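Local atomic coordinates of Lin1840 protein (Listeria innocua serovar 6a, PDB entry 4ZOC), a protein that probably hydrolyses terminal, non-reducing beta-D-glucosyl residues as a family 3 beta-glucosidase, and takes part in the metabolism of beta-1,2-glucan. Residues G71-E74 against A75-K78; S11-T14 against L15-I19. The protein carries 2 engineered substitutions. All coordinates share one frame; numbering follows the deposited sequence.

Interaction 1. Residues G71-E74 against A75-K78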
# COMPACT_ATOMS: atom_id res chain seq x y z
N GLY A 71 -17.54 8.34 -43.80
CA GLY A 71 -18.88 8.94 -43.78
C GLY A 71 -18.89 10.16 -42.88
O GLY A 71 -19.44 11.19 -43.22
N ILE A 72 -18.28 10.01 -41.69
CA ILE A 72 -18.24 11.07 -40.72
C ILE A 72 -17.41 12.22 -41.20
O ILE A 72 -17.86 13.37 -41.06
CB ILE A 72 -17.73 10.54 -39.36
CG1 ILE A 72 -18.77 9.64 -38.69
CG2 ILE A 72 -17.37 11.69 -38.41
CD1 ILE A 72 -18.17 8.83 -37.52
N GLN A 73 -16.20 11.95 -41.71
CA GLN A 73 -15.29 12.99 -42.15
C GLN A 73 -15.93 13.72 -43.38
O GLN A 73 -15.86 14.96 -43.52
CB GLN A 73 -13.96 12.39 -42.52
CG GLN A 73 -12.84 13.38 -42.86
CD GLN A 73 -12.30 14.05 -41.60
OE1 GLN A 73 -12.99 14.91 -40.99
NE2 GLN A 73 -11.10 13.69 -41.20
N GLU A 74 -16.58 12.97 -44.25
CA GLU A 74 -17.18 13.58 -45.47
C GLU A 74 -18.30 14.53 -45.12
O GLU A 74 -18.33 15.68 -45.56
CB GLU A 74 -17.66 12.47 -46.48
CG GLU A 74 -17.92 13.06 -47.87
CD GLU A 74 -17.95 12.03 -48.97
OE1 GLU A 74 -18.22 10.84 -48.67
OE2 GLU A 74 -17.69 12.42 -50.15
N ALA A 75 -19.23 14.10 -44.25
CA ALA A 75 -20.29 14.98 -43.76
C ALA A 75 -19.72 16.17 -43.00
O ALA A 75 -20.13 17.29 -43.19
CB ALA A 75 -21.29 14.20 -42.92
N TYR A 76 -18.72 15.94 -42.17
CA TYR A 76 -18.21 17.00 -41.35
C TYR A 76 -17.59 18.11 -42.23
O TYR A 76 -17.81 19.30 -41.97
CB TYR A 76 -17.12 16.44 -40.44
CG TYR A 76 -16.59 17.44 -39.43
CD1 TYR A 76 -15.49 18.20 -39.69
CD2 TYR A 76 -17.13 17.49 -38.18
CE1 TYR A 76 -14.99 19.11 -38.76
CE2 TYR A 76 -16.59 18.32 -37.19
CZ TYR A 76 -15.52 19.12 -37.51
OH TYR A 76 -14.99 19.97 -36.54
N LEU A 77 -16.82 17.73 -43.26
CA LEU A 77 -16.17 18.70 -44.10
C LEU A 77 -17.14 19.40 -45.05
O LEU A 77 -16.83 20.50 -45.48
CB LEU A 77 -15.03 18.07 -44.90
CG LEU A 77 -13.76 17.64 -44.14
CD1 LEU A 77 -12.84 16.85 -44.99
CD2 LEU A 77 -13.03 18.83 -43.59
N LYS A 78 -18.28 18.79 -45.36
CA LYS A 78 -19.31 19.52 -46.13
C LYS A 78 -19.79 20.76 -45.35
O LYS A 78 -20.12 21.78 -45.98
CB LYS A 78 -20.53 18.65 -46.45
CG LYS A 78 -20.33 17.63 -47.53
CD LYS A 78 -21.61 16.81 -47.78
CE LYS A 78 -21.34 15.60 -48.68
NZ LYS A 78 -21.94 15.75 -50.04
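Gln-73 and Leu-77, one turn apart, meet on helix 66-79, the helix of a beta-alpha-beta unit that joins parallel strands 59-61 and 87-90 in the TIM-barrel domain. Four successive i to i+4 backbone bonds run through this part of the helix. Ala-75 N donates to Gly-71 O at 3.1 Å, nearly straight at 171°, and Tyr-76 N reaches Ile-72 O at 2.9 Å. Leu-77 N donates to Gln-73 O over 2.9 Å. Lys-78 N completes the set with Glu-74 O at 3.1 Å; the bonds from Tyr-76 N and Lys-78 N are both bent, near 150°. Every amide N of 75-78 and every carbonyl O of 71-74 is thereby satisfied.

The polar ends of Gln-73, Glu-74 and Tyr-76 find partners outside 71-78. With CG anti to its backbone N (chi1 -174°) and a bend at chi2, Gln-73 sends its amide past the Tyr-76 ring to bond at both ends: OE1 accepts from Leu-86 N and NE2 donates to Pro-345 O. The buried amide is thus fixed in rotation. Its aliphatic part lies slantwise to Leu-77, Gln-73 CG being 4.1 Å from Leu-77 CD1. Tyr-76 OH makes a weak hydrogen bond to Ala-57 O, while Ile-72 packs on Phe-88 of strand 87-90 and on Pro-27.

Toward the exposed flank, Glu-74 and Lys-78 carry opposite charges without forming a salt bridge: Glu-74 OE2 and Lys-78 NZ stay 5.4 Å apart. Both carboxylate oxygens of Glu-74 are hydrogen-bonded elsewhere, and OE2 has a long, weak ion pair with Lys-350. The nearest approach of the lysine side chain is a methylene, Lys-78 CG, 3.4 Å from Glu-74 O, the same oxygen that accepts the Lys-78 backbone N-H.

Interaction 2. Residues S11-T14 against L15-I19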
# COMPACT_ATOMS: atom_id res chain seq x y z
N SER A 11 -6.45 32.19 -35.93
CA SER A 11 -6.85 33.61 -36.02
C SER A 11 -8.22 33.80 -36.54
O SER A 11 -8.88 34.68 -36.05
CB SER A 11 -5.96 34.43 -36.90
OG SER A 11 -4.64 34.26 -36.49
N GLN A 12 -8.63 32.99 -37.49
CA GLN A 12 -9.96 33.07 -38.13
C GLN A 12 -11.11 32.40 -37.39
O GLN A 12 -12.29 32.69 -37.68
CB GLN A 12 -9.91 32.45 -39.51
CG GLN A 12 -9.02 33.17 -40.48
CD GLN A 12 -8.95 32.31 -41.75
OE1 GLN A 12 -8.53 31.16 -41.71
NE2 GLN A 12 -9.48 32.83 -42.84
N MET A 13 -10.80 31.48 -36.48
CA MET A 13 -11.85 30.79 -35.75
C MET A 13 -12.57 31.68 -34.76
O MET A 13 -11.98 32.50 -34.10
CB MET A 13 -11.27 29.53 -35.03
CG MET A 13 -10.74 28.44 -35.99
SD MET A 13 -9.72 27.24 -35.12
CE MET A 13 -10.96 26.17 -34.44
N THR A 14 -13.87 31.51 -34.65
CA THR A 14 -14.65 32.15 -33.65
C THR A 14 -14.34 31.51 -32.28
O THR A 14 -13.76 30.42 -32.19
CB THR A 14 -16.17 32.01 -33.87
OG1 THR A 14 -16.59 30.63 -33.80
CG2 THR A 14 -16.62 32.67 -35.21
N LEU A 15 -14.74 32.21 -31.23
CA LEU A 15 -14.56 31.64 -29.88
C LEU A 15 -15.28 30.29 -29.84
O LEU A 15 -14.71 29.33 -29.35
CB LEU A 15 -15.11 32.56 -28.77
CG LEU A 15 -14.93 32.12 -27.29
CD1 LEU A 15 -13.46 31.94 -27.00
CD2 LEU A 15 -15.56 33.11 -26.34
N ASP A 16 -16.52 30.21 -30.32
CA ASP A 16 -17.27 28.98 -30.19
C ASP A 16 -16.61 27.86 -31.01
O ASP A 16 -16.63 26.67 -30.58
CB ASP A 16 -18.72 29.15 -30.61
CG ASP A 16 -19.60 29.71 -29.52
OD1 ASP A 16 -19.16 29.95 -28.37
OD2 ASP A 16 -20.81 29.91 -29.83
N GLU A 17 -16.02 28.21 -32.15
CA GLU A 17 -15.31 27.18 -32.96
C GLU A 17 -14.08 26.66 -32.19
O GLU A 17 -13.76 25.47 -32.18
CB GLU A 17 -14.84 27.75 -34.30
CG GLU A 17 -15.94 27.78 -35.35
CD GLU A 17 -15.64 28.61 -36.55
OE1 GLU A 17 -14.72 29.48 -36.51
OE2 GLU A 17 -16.39 28.40 -37.53
N LYS A 18 -13.34 27.58 -31.59
CA LYS A 18 -12.14 27.21 -30.82
C LYS A 18 -12.52 26.33 -29.65
O LYS A 18 -11.86 25.29 -29.42
CB LYS A 18 -11.36 28.42 -30.33
CG LYS A 18 -10.77 29.17 -31.47
CD LYS A 18 -9.81 30.28 -31.08
CE LYS A 18 -10.52 31.45 -30.46
NZ LYS A 18 -9.53 32.53 -30.29
N ILE A 19 -13.59 26.67 -28.94
CA ILE A 19 -14.05 25.87 -27.80
C ILE A 19 -14.38 24.42 -28.24
O ILE A 19 -13.90 23.45 -27.63
CB ILE A 19 -15.27 26.55 -27.10
CG1 ILE A 19 -14.91 27.92 -26.40
CG2 ILE A 19 -15.98 25.55 -26.14
CD1 ILE A 19 -16.13 28.67 -25.89
O HOH W 1 -9.45 33.41 -33.04
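Thr-14 and Glu-17 form a capping box at the start of helix 15-21, where the chain turns out of helix 3-12 through Met-13. Thr-14 is the N-cap: its OG1, placed between the backbone N and the carbonyl carbon (chi1 63°), accepts from Glu-17 N at 3.0 Å. In return, Thr-14 N donates to Glu-17 OE1 at 2.9 Å, on the anti side of the carboxylate and 31° out of its plane. Lys-18 N to Thr-14 O, also 2.9 Å, continues the bonding into the first turn.

The tight side is around Met-13. Its CB sits 3.6 Å from Lys-18 CG, and its thioether bends at chi3 to bring Met-13 CE within 3.7 Å of Glu-17 O. Val-329 of helix 322-338 and Leu-82 also touch this methionine. By contrast, Thr-14 and Asp-16 are exposed; Asp-16 approaches the cap loosely, its CB 4.1 Å from Thr-14 OG1.

A water accepts from Lys-18 NZ and lies 2.9 Å from Met-13 O, one of several acceptors competing for its protons. The ammonium group also makes salt bridges to Asp-326 and Glu-322, while Glu-17 OE1 takes a second partner in Arg-81. These opposite charges would probably favour an ionised Glu-17 and a protonated Lys-18, linking the start of helix 15-21 to Arg-81 and to helix 322-338.

Overall arrangement
The two contacts follow in series along the chain, interaction 2 at the junction of helices 3-12 and 15-21 and interaction 1 in the helix of a barrel beta-alpha-beta unit. Their centres are 19 Å apart and their nearest atoms about 7 Å, without touching. The segment just after interaction 1 connects them: Arg-81 bonds Glu-17 of the capping box, Leu-82 touches Gln-12 and Met-13, and Leu-86 holds the Gln-73 amide. The centre of interaction 1 lies about 34 Å from the chain's centre and that of interaction 2 about 37 Å, on the same side. Both contacts are away from the glucose-binding residues Trp-271, Trp-409 and Glu-473 and from the magnesium site at Asp-648 and Thr-650.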